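Local coordinates for glyoxalase-like domain protein (Staphylococcus aureus, PDB 3P8A) that is of uncharacterised function but carries a glyoxalase-like domain and belongs to the VOC family, whose members are often metal-dependent enzymes, at residues Ile162-Phe167 / Leu209-Met214. Sequence-based numbering, arbitrary orientation.
Sequences IKPPFF and LKWFDM
Phe212 of segment 209-214 places its ring between Pro165, just before strand 166-170, and Phe167 within it. Its far end meets the Pro165 ring obliquely, with CZ of Phe212 3.4 Å from CD of Pro165 and CE2 also within reach of the proline CG. Phe167 comes to the edge of the Phe212 ring at CE1 and CD1, its CZ lying 3.6 Å from Phe212 CE1. The two phenyl planes are inclined at 56° with centroids 5.7 Å apart. With CG anti to its carbonyl carbon (chi1 -56°), Phe167 swings its ring toward the helix although its CB does not point there.

One residue before Pro165, Pro164 lays CB and CG against the six-membered ring of Trp211, 3.7 Å separating Pro164 CB from Trp211 CZ3. CB of Trp211 in turn sits 3.8 Å above the centre of the Phe212 ring and covers that face. Trp208 adds an edge-to-face partner to Phe212, and Ile154 of strand 147-155 touches Phe167, Trp211 and Phe212 alike.

Helix 201-212 lies in the chain between two strands of the seven-stranded sheet, so packing its end region against the eight-stranded sheet joins the two halves. The side chains meet through carbon alone, and cohesion probably comes from shape fit and dispersion; the buried Trp211 O, lacking a hydrogen-bond partner, is likely a polar cost this packing must outweigh.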
loop_
_atom_site.group_PDB
_atom_site.type_symbol
_atom_site.label_atom_id
_atom_site.label_comp_id
_atom_site.label_asym_id
_atom_site.label_seq_id
_atom_site.Cartn_x
_atom_site.Cartn_y
_atom_site.Cartn_z
ATOM N N ILE A 162 -1.188 11.785 -6.965
ATOM C CA ILE A 162 -0.878 10.537 -6.267
ATOM C C ILE A 162 -2.069 9.629 -6.266
ATOM O O ILE A 162 -3.168 10.067 -5.928
ATOM C CB ILE A 162 -0.441 10.892 -4.792
ATOM C CG1 ILE A 162 0.799 11.772 -4.764
ATOM C CG2 ILE A 162 -0.274 9.659 -3.903
ATOM C CD1 ILE A 162 2.027 11.217 -5.583
ATOM N N LYS A 163 -1.851 8.340 -6.578
ATOM C CA LYS A 163 -2.969 7.403 -6.570
ATOM C C LYS A 163 -3.471 7.316 -5.138
ATOM O O LYS A 163 -2.656 7.101 -4.230
ATOM C CB LYS A 163 -2.563 6.007 -7.074
ATOM C CG LYS A 163 -3.764 5.105 -7.333
ATOM C CD LYS A 163 -4.334 5.347 -8.700
ATOM C CE LYS A 163 -5.379 4.320 -9.039
ATOM N NZ LYS A 163 -5.812 4.507 -10.449
ATOM N N PRO A 164 -4.788 7.556 -4.901
ATOM C CA PRO A 164 -5.286 7.523 -3.527
ATOM C C PRO A 164 -5.073 6.183 -2.838
ATOM O O PRO A 164 -5.400 5.139 -3.413
ATOM C CB PRO A 164 -6.804 7.792 -3.691
ATOM C CG PRO A 164 -6.912 8.551 -4.973
ATOM C CD PRO A 164 -5.883 7.871 -5.850
ATOM N N PRO A 165 -4.603 6.200 -1.578
ATOM C CA PRO A 165 -4.554 4.953 -0.793
ATOM C C PRO A 165 -5.960 4.339 -0.740
ATOM O O PRO A 165 -6.962 5.063 -0.830
ATOM C CB PRO A 165 -4.140 5.431 0.604
ATOM C CG PRO A 165 -3.405 6.693 0.360
ATOM C CD PRO A 165 -4.140 7.351 -0.771
ATOM N N PHE A 166 -6.031 3.011 -0.634
ATOM C CA PHE A 166 -7.300 2.296 -0.630
ATOM C C PHE A 166 -7.477 1.537 0.673
ATOM O O PHE A 166 -6.557 1.505 1.492
ATOM C CB PHE A 166 -7.451 1.408 -1.878
ATOM C CG PHE A 166 -6.433 0.302 -1.997
ATOM C CD1 PHE A 166 -5.177 0.547 -2.536
ATOM C CD2 PHE A 166 -6.744 -0.998 -1.608
ATOM C CE1 PHE A 166 -4.244 -0.481 -2.657
ATOM C CE2 PHE A 166 -5.813 -2.026 -1.745
ATOM C CZ PHE A 166 -4.574 -1.765 -2.277
ATOM N N PHE A 167 -8.686 1.002 0.897
ATOM C CA PHE A 167 -9.041 0.377 2.165
ATOM C C PHE A 167 -9.211 -1.119 2.044
ATOM O O PHE A 167 -9.660 -1.608 1.015
ATOM C CB PHE A 167 -10.366 0.989 2.683
ATOM C CG PHE A 167 -10.367 2.497 2.838
ATOM C CD1 PHE A 167 -10.000 3.088 4.041
ATOM C CD2 PHE A 167 -10.804 3.319 1.802
ATOM C CE1 PHE A 167 -10.014 4.483 4.190
ATOM C CE2 PHE A 167 -10.804 4.709 1.947
ATOM C CZ PHE A 167 -10.444 5.279 3.162
ATOM N N LEU A 209 -6.016 14.557 4.259
ATOM C CA LEU A 209 -6.630 14.977 5.541
ATOM C C LEU A 209 -8.146 14.730 5.530
ATOM O O LEU A 209 -8.704 14.256 6.522
ATOM C CB LEU A 209 -6.361 16.455 5.836
ATOM C CG LEU A 209 -4.930 16.826 6.180
ATOM C CD1 LEU A 209 -4.724 18.318 6.051
ATOM C CD2 LEU A 209 -4.535 16.323 7.554
ATOM N N LYS A 210 -8.777 14.988 4.378
ATOM C CA LYS A 210 -10.201 14.850 4.138
ATOM C C LYS A 210 -10.620 13.387 4.156
ATOM O O LYS A 210 -11.493 13.013 4.947
ATOM C CB LYS A 210 -10.542 15.473 2.785
ATOM C CG LYS A 210 -11.978 15.955 2.650
ATOM C CD LYS A 210 -12.286 16.476 1.246
ATOM C CE LYS A 210 -11.842 17.906 0.973
ATOM N NZ LYS A 210 -12.773 18.906 1.551
ATOM N N TRP A 211 -9.972 12.555 3.316
ATOM C CA TRP A 211 -10.281 11.140 3.162
ATOM C C TRP A 211 -9.882 10.243 4.337
ATOM O O TRP A 211 -10.616 9.314 4.669
ATOM C CB TRP A 211 -9.637 10.596 1.888
ATOM C CG TRP A 211 -9.975 11.320 0.616
ATOM C CD1 TRP A 211 -11.148 11.945 0.306
ATOM C CD2 TRP A 211 -9.179 11.347 -0.579
ATOM N NE1 TRP A 211 -11.109 12.412 -0.990
ATOM C CE2 TRP A 211 -9.912 12.056 -1.557
ATOM C CE3 TRP A 211 -7.890 10.876 -0.902
ATOM C CZ2 TRP A 211 -9.399 12.321 -2.828
ATOM C CZ3 TRP A 211 -7.387 11.126 -2.166
ATOM C CH2 TRP A 211 -8.132 11.841 -3.114
ATOM N N PHE A 212 -8.732 10.489 4.945
ATOM C CA PHE A 212 -8.241 9.582 5.995
ATOM C C PHE A 212 -8.296 10.076 7.411
ATOM O O PHE A 212 -7.796 9.391 8.310
ATOM C CB PHE A 212 -6.856 9.019 5.610
ATOM C CG PHE A 212 -6.763 8.614 4.156
ATOM C CD1 PHE A 212 -7.580 7.603 3.642
ATOM C CD2 PHE A 212 -5.894 9.264 3.292
ATOM C CE1 PHE A 212 -7.526 7.255 2.293
ATOM C CE2 PHE A 212 -5.843 8.922 1.938
ATOM C CZ PHE A 212 -6.658 7.916 1.446
ATOM N N ASP A 213 -8.867 11.293 7.618
ATOM C CA ASP A 213 -9.015 11.898 8.937
ATOM C C ASP A 213 -7.665 11.950 9.674
ATOM O O ASP A 213 -7.564 11.629 10.861
ATOM C CB ASP A 213 -10.082 11.114 9.749
ATOM C CG ASP A 213 -11.105 12.009 10.397
ATOM O OD1 ASP A 213 -12.283 11.983 9.957
ATOM O OD2 ASP A 213 -10.730 12.761 11.323
HETATM N N MSE A 214 -6.610 12.300 8.935
HETATM C CA MSE A 214 -5.258 12.336 9.461
HETATM C C MSE A 214 -4.977 13.617 10.249
HETATM O O MSE A 214 -5.725 14.585 10.133
HETATM C CB MSE A 214 -4.254 12.186 8.300
HETATM C CG MSE A 214 -4.113 10.760 7.797
HETATM SE SE MSE A 214 -2.891 10.684 6.267
HETATM C CE MSE A 214 -3.073 8.802 5.689
#